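Local coordinates for bifunctional protein PutA (Bdellovibrio bacteriovorus, PDB 5UR2) that probably oxidises L-proline to L-glutamate in two steps, pairing a flavin-dependent proline dehydrogenase with an NAD-dependent L-glutamate gamma-semialdehyde dehydrogenase in one chain, at residues B[534-537]-B[538-542]; B[677-680]-B[681-684]. All coordinates share one frame; numbering follows the deposited sequence.

Contact 1. Residues B[534-537]-B[538-542]; sequences QAEQ and AMQAA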
ATOM      1  N   GLN B 534      16.956  30.235 -21.078  1.00 23.34           N
ATOM      2  CA  GLN B 534      15.772  29.474 -21.450  1.00 23.61           C
ATOM      3  C   GLN B 534      15.445  28.415 -20.407  1.00 23.86           C
ATOM      4  O   GLN B 534      14.268  28.094 -20.202  1.00 19.89           O
ATOM      5  CB  GLN B 534      15.959  28.872 -22.841  1.00 27.93           C
ATOM      6  CG  GLN B 534      15.939  29.967 -23.929  1.00 29.38           C
ATOM      7  CD  GLN B 534      16.395  29.479 -25.279  1.00 33.23           C
ATOM      8  OE1 GLN B 534      17.297  28.631 -25.384  1.00 27.45           O
ATOM      9  NE2 GLN B 534      15.815  30.053 -26.335  1.00 33.11           N
ATOM     10  N   ALA B 535      16.465  27.855 -19.749  1.00 21.75           N
ATOM     11  CA  ALA B 535      16.198  26.948 -18.640  1.00 22.83           C
ATOM     12  C   ALA B 535      15.462  27.676 -17.528  1.00 26.82           C
ATOM     13  O   ALA B 535      14.552  27.115 -16.906  1.00 24.66           O
ATOM     14  CB  ALA B 535      17.500  26.345 -18.116  1.00 21.85           C
ATOM     15  N   GLU B 536      15.814  28.946 -17.291  1.00 21.21           N
ATOM     16  CA  GLU B 536      15.099  29.738 -16.289  1.00 24.63           C
ATOM     17  C   GLU B 536      13.637  29.954 -16.704  1.00 22.07           C
ATOM     18  O   GLU B 536      12.725  29.872 -15.877  1.00 26.05           O
ATOM     19  CB  GLU B 536      15.840  31.068 -16.069  1.00 20.78           C
ATOM     20  CG  GLU B 536      15.178  32.066 -15.128  1.00 23.17           C
ATOM     21  CD  GLU B 536      15.085  31.552 -13.692  1.00 27.38           C
ATOM     22  OE1 GLU B 536      15.940  30.743 -13.265  1.00 30.04           O
ATOM     23  OE2 GLU B 536      14.136  31.941 -12.989  1.00 30.59           O
ATOM     24  N   GLN B 537      13.399  30.215 -17.987  1.00 20.10           N
ATOM     25  CA  GLN B 537      12.037  30.331 -18.491  1.00 26.95           C
ATOM     26  C   GLN B 537      11.273  29.028 -18.321  1.00 28.51           C
ATOM     27  O   GLN B 537      10.067  29.042 -18.051  1.00 22.40           O
ATOM     28  CB  GLN B 537      12.053  30.767 -19.960  1.00 28.45           C
ATOM     29  CG  GLN B 537      12.586  32.188 -20.183  1.00 33.11           C
ATOM     30  CD  GLN B 537      12.940  32.478 -21.651  1.00 41.81           C
ATOM     31  OE1 GLN B 537      12.224  32.074 -22.579  1.00 33.46           O
ATOM     32  NE2 GLN B 537      14.057  33.179 -21.857  1.00 47.15           N
ATOM     33  N   ALA B 538      11.937  27.890 -18.536  1.00 22.85           N
ATOM     34  CA  ALA B 538      11.264  26.615 -18.308  1.00 22.89           C
ATOM     35  C   ALA B 538      10.892  26.449 -16.834  1.00 18.04           C
ATOM     36  O   ALA B 538       9.768  26.055 -16.504  1.00 21.59           O
ATOM     37  CB  ALA B 538      12.151  25.458 -18.794  1.00 19.75           C
ATOM     38  N   MET B 539      11.821  26.762 -15.932  1.00 21.86           N
ATOM     39  CA  MET B 539      11.531  26.654 -14.503  1.00 29.27           C
ATOM     40  C   MET B 539      10.384  27.571 -14.094  1.00 32.10           C
ATOM     41  O   MET B 539       9.516  27.173 -13.305  1.00 30.51           O
ATOM     42  CB  MET B 539      12.784  26.967 -13.686  1.00 22.26           C
ATOM     43  CG  MET B 539      13.875  25.928 -13.827  1.00 21.08           C
ATOM     44  SD  MET B 539      13.335  24.292 -13.295  1.00 26.09           S
ATOM     45  CE  MET B 539      12.814  24.645 -11.614  1.00 22.27           C
ATOM     46  N   GLN B 540      10.382  28.814 -14.595  1.00 26.96           N
ATOM     47  CA  GLN B 540       9.320  29.760 -14.254  1.00 28.54           C
ATOM     48  C   GLN B 540       7.976  29.300 -14.794  1.00 28.91           C
ATOM     49  O   GLN B 540       6.967  29.377 -14.083  1.00 29.87           O
ATOM     50  CB  GLN B 540       9.649  31.168 -14.778  1.00 31.90           C
ATOM     51  CG  GLN B 540      10.711  31.961 -13.969  1.00 36.86           C
ATOM     52  CD  GLN B 540      10.293  32.237 -12.524  1.00 40.44           C
ATOM     53  OE1 GLN B 540       9.106  32.290 -12.204  1.00 39.33           O
ATOM     54  NE2 GLN B 540      11.280  32.409 -11.644  1.00 44.06           N
ATOM     55  N   ALA B 541       7.939  28.824 -16.050  1.00 24.48           N
ATOM     56  CA  ALA B 541       6.683  28.342 -16.633  1.00 22.43           C
ATOM     57  C   ALA B 541       6.113  27.156 -15.848  1.00 24.34           C
ATOM     58  O   ALA B 541       4.899  27.082 -15.612  1.00 20.52           O
ATOM     59  CB  ALA B 541       6.893  27.962 -18.101  1.00 24.74           C
ATOM     60  N   ALA B 542       6.982  26.239 -15.406  1.00 27.52           N
ATOM     61  CA  ALA B 542       6.537  25.081 -14.631  1.00 25.73           C
ATOM     62  C   ALA B 542       6.014  25.490 -13.258  1.00 23.61           C
ATOM     63  O   ALA B 542       4.992  24.966 -12.792  1.00 22.95           O
ATOM     64  CB  ALA B 542       7.696  24.098 -14.461  1.00 16.55           C
TER

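Contact 2. Residues B[677-680]-B[681-684]; sequences LMKM and IQEA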
ATOM      1  N   LEU B 677       7.616  12.791 -28.185  1.00 18.55           N
ATOM      2  CA  LEU B 677       6.845  12.718 -26.944  1.00 15.26           C
ATOM      3  C   LEU B 677       6.186  14.053 -26.621  1.00 20.30           C
ATOM      4  O   LEU B 677       5.008  14.096 -26.239  1.00 22.79           O
ATOM      5  CB  LEU B 677       7.727  12.261 -25.773  1.00 16.98           C
ATOM      6  CG  LEU B 677       7.037  12.249 -24.395  1.00 17.29           C
ATOM      7  CD1 LEU B 677       5.887  11.236 -24.300  1.00 15.89           C
ATOM      8  CD2 LEU B 677       8.035  11.989 -23.263  1.00 17.85           C
ATOM      9  N   MET B 678       6.927  15.154 -26.769  1.00 18.55           N
ATOM     10  CA  MET B 678       6.366  16.465 -26.447  1.00 18.44           C
ATOM     11  C   MET B 678       5.180  16.803 -27.353  1.00 18.84           C
ATOM     12  O   MET B 678       4.178  17.370 -26.895  1.00 21.99           O
ATOM     13  CB  MET B 678       7.457  17.537 -26.559  1.00 20.50           C
ATOM     14  CG  MET B 678       7.005  18.923 -26.100  1.00 20.14           C
ATOM     15  SD  MET B 678       6.470  18.920 -24.400  1.00 25.15           S
ATOM     16  CE  MET B 678       5.533  20.446 -24.324  1.00 20.52           C
ATOM     17  N   LYS B 679       5.268  16.452 -28.638  1.00 16.28           N
ATOM     18  CA  LYS B 679       4.175  16.737 -29.568  1.00 19.03           C
ATOM     19  C   LYS B 679       2.919  15.963 -29.192  1.00 23.52           C
ATOM     20  O   LYS B 679       1.793  16.460 -29.355  1.00 19.12           O
ATOM     21  CB  LYS B 679       4.615  16.403 -31.000  1.00 19.82           C
ATOM     22  CG  LYS B 679       5.579  17.444 -31.569  1.00 29.08           C
ATOM     23  CD  LYS B 679       4.939  18.832 -31.478  1.00 39.85           C
ATOM     24  CE  LYS B 679       5.939  19.965 -31.621  1.00 44.13           C
ATOM     25  NZ  LYS B 679       5.352  21.261 -31.128  1.00 45.66           N
ATOM     26  N   MET B 680       3.092  14.725 -28.719  1.00 15.67           N
ATOM     27  CA  MET B 680       1.957  13.932 -28.277  1.00 23.17           C
ATOM     28  C   MET B 680       1.394  14.483 -26.973  1.00 21.20           C
ATOM     29  O   MET B 680       0.171  14.520 -26.783  1.00 23.19           O
ATOM     30  CB  MET B 680       2.368  12.461 -28.111  1.00 19.11           C
ATOM     31  CG  MET B 680       2.882  11.793 -29.384  1.00 24.30           C
ATOM     32  SD  MET B 680       3.117  10.003 -29.236  1.00 24.80           S
ATOM     33  CE  MET B 680       4.553   9.862 -28.178  1.00 22.02           C
ATOM     34  N   ILE B 681       2.272  14.950 -26.085  1.00 18.30           N
ATOM     35  CA  ILE B 681       1.819  15.585 -24.854  1.00 18.94           C
ATOM     36  C   ILE B 681       0.970  16.802 -25.176  1.00 23.16           C
ATOM     37  O   ILE B 681      -0.131  16.967 -24.637  1.00 24.33           O
ATOM     38  CB  ILE B 681       3.029  15.939 -23.961  1.00 15.06           C
ATOM     39  CG1 ILE B 681       3.533  14.689 -23.220  1.00 14.71           C
ATOM     40  CG2 ILE B 681       2.710  17.063 -22.986  1.00 15.16           C
ATOM     41  CD1 ILE B 681       4.905  14.850 -22.648  1.00 19.15           C
ATOM     42  N   GLN B 682       1.424  17.627 -26.121  1.00 24.88           N
ATOM     43  CA  GLN B 682       0.622  18.771 -26.537  1.00 22.04           C
ATOM     44  C   GLN B 682      -0.687  18.319 -27.166  1.00 26.15           C
ATOM     45  O   GLN B 682      -1.744  18.895 -26.884  1.00 23.35           O
ATOM     46  CB  GLN B 682       1.405  19.651 -27.518  1.00 18.29           C
ATOM     47  CG  GLN B 682       2.621  20.352 -26.879  1.00 24.76           C
ATOM     48  CD  GLN B 682       3.354  21.266 -27.861  1.00 31.09           C
ATOM     49  OE1 GLN B 682       4.193  20.821 -28.633  1.00 36.77           O
ATOM     50  NE2 GLN B 682       3.056  22.550 -27.807  1.00 23.99           N
ATOM     51  N   GLU B 683      -0.646  17.276 -28.003  1.00 21.19           N
ATOM     52  CA  GLU B 683      -1.880  16.819 -28.640  1.00 21.41           C
ATOM     53  C   GLU B 683      -2.848  16.221 -27.618  1.00 23.29           C
ATOM     54  O   GLU B 683      -4.067  16.405 -27.723  1.00 24.51           O
ATOM     55  CB  GLU B 683      -1.572  15.808 -29.747  1.00 18.73           C
ATOM     56  CG  GLU B 683      -2.822  15.427 -30.512  1.00 27.11           C
ATOM     57  CD  GLU B 683      -2.628  14.279 -31.493  1.00 29.44           C
ATOM     58  OE1 GLU B 683      -1.470  13.904 -31.781  1.00 31.45           O
ATOM     59  OE2 GLU B 683      -3.654  13.740 -31.955  1.00 26.41           O
ATOM     60  N   ALA B 684      -2.324  15.533 -26.605  1.00 23.20           N
ATOM     61  CA  ALA B 684      -3.194  14.959 -25.583  1.00 19.36           C
ATOM     62  C   ALA B 684      -3.943  16.045 -24.810  1.00 26.29           C
ATOM     63  O   ALA B 684      -5.017  15.782 -24.256  1.00 25.31           O
ATOM     64  CB  ALA B 684      -2.372  14.093 -24.633  1.00 14.69           C
TER
HETATM   65  O   HOH W   1       1.129  14.332 -31.829  1.00 27.19           O

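Contact 1. Residues B[534-537]-B[538-542]
Residues 534-537 and 538-542 are successive turns of the same helix, and regular i to i+4 bonds join them. Ala538 N donates to Gln534 O at 2.9 Å. Met539, Gln540 and Ala541 bond in the same way to Ala535, Glu536 and Gln537. Around Glu536 and Gln540 this ladder has a second rung, made of side chains. Gln540 NE2 gives a hydrogen bond to Glu536 OE2 at 3.2 Å. The bond is nearly straight, with an angle of 166° at the hydrogen. OE2 lies almost in the amide plane of Gln540, and NE2 meets it nearly along the C-O axis. The carboxylate and amide planes are nevertheless turned 46° apart. Glu536 reaches this position because CG is anti to the backbone N (chi1 176°) and the chain then bends at chi2. Gln540 also bends at chi2, which turns its amide toward the glutamate. Its CG lies 3.6 Å from Glu536 OE2, and the two side chains run alongside each other. The turns belong to helix 532-549 of the aldehyde dehydrogenase part of the chain, beside strand 661-665 of its Rossmann-type sheet. Ala538, Met539 and Ala542 touch Val663 there, while Ala535 meets Val701 and Tyr704 of helix 698-707. The other carboxylate oxygen, Glu536 OE1, accepts a hydrogen bond from Tyr704 OH, so the two oxygens have different partners. Met539 CG sits 3.4 Å from Ala535 O, and Ala541 CB lies equally close to Gln537 O.

Contact 2. Residues B[677-680]-B[681-684]
Lys679 NZ is gripped by two groups. It donates a hydrogen bond to Gln682 OE1, three residues on, at 2.8 Å, and forms a salt bridge with Glu505. The lysine approaches the amide oxygen 17° out of the carbonyl plane, with a C=O...N angle of 142°. The two side chains run side by side and point the same way. A bend at chi2 (-55°) turns the lysine chain round the side of the helix toward Gln682, and its CD and CE also pass close to OE1. The aliphatic part of Gln682 has another neighbour, since its CG packs on Met678 CE at 3.9 Å. One turn of the helix separates Leu677 and Ile681, whose chains cross with Leu677 CG 3.8 Å from Ile681 CD1. Lys679 O receives Glu683 N at 2.9 Å in the regular helical manner. A water reaches the same oxygen weakly and donates a firmer bond to Glu683 OE1 at 2.6 Å, bridging backbone and carboxylate. The other oxygen, Glu683 OE2, forms a salt bridge with Arg570. These are the last turns of helix 671-684, the crossover helix of a beta-alpha-beta unit. Met678 and Ile681 face its two strands, 661-665 and 691-693, while Leu677 and Met680 pack on helix 554-570.

In the fold
From the N terminus, contact 1 comes first, in helix 532-549, and contact 2 follows in helix 671-684. Each is made within one helix, so neither closes a long loop. They stand in series and do not nest or cross. Their centres are 19 Å apart and they do not touch. Strand 661-665 links them. Contact 1 leans on Val663 and contact 2 on the next residue, Met664, consistent with helices on opposite faces of the strand. Contact 1 also ties in strand 495-501 and helix 698-707, and contact 2 ties in helix 554-570 and strand 691-693. Both lie in the aldehyde dehydrogenase part of the chain.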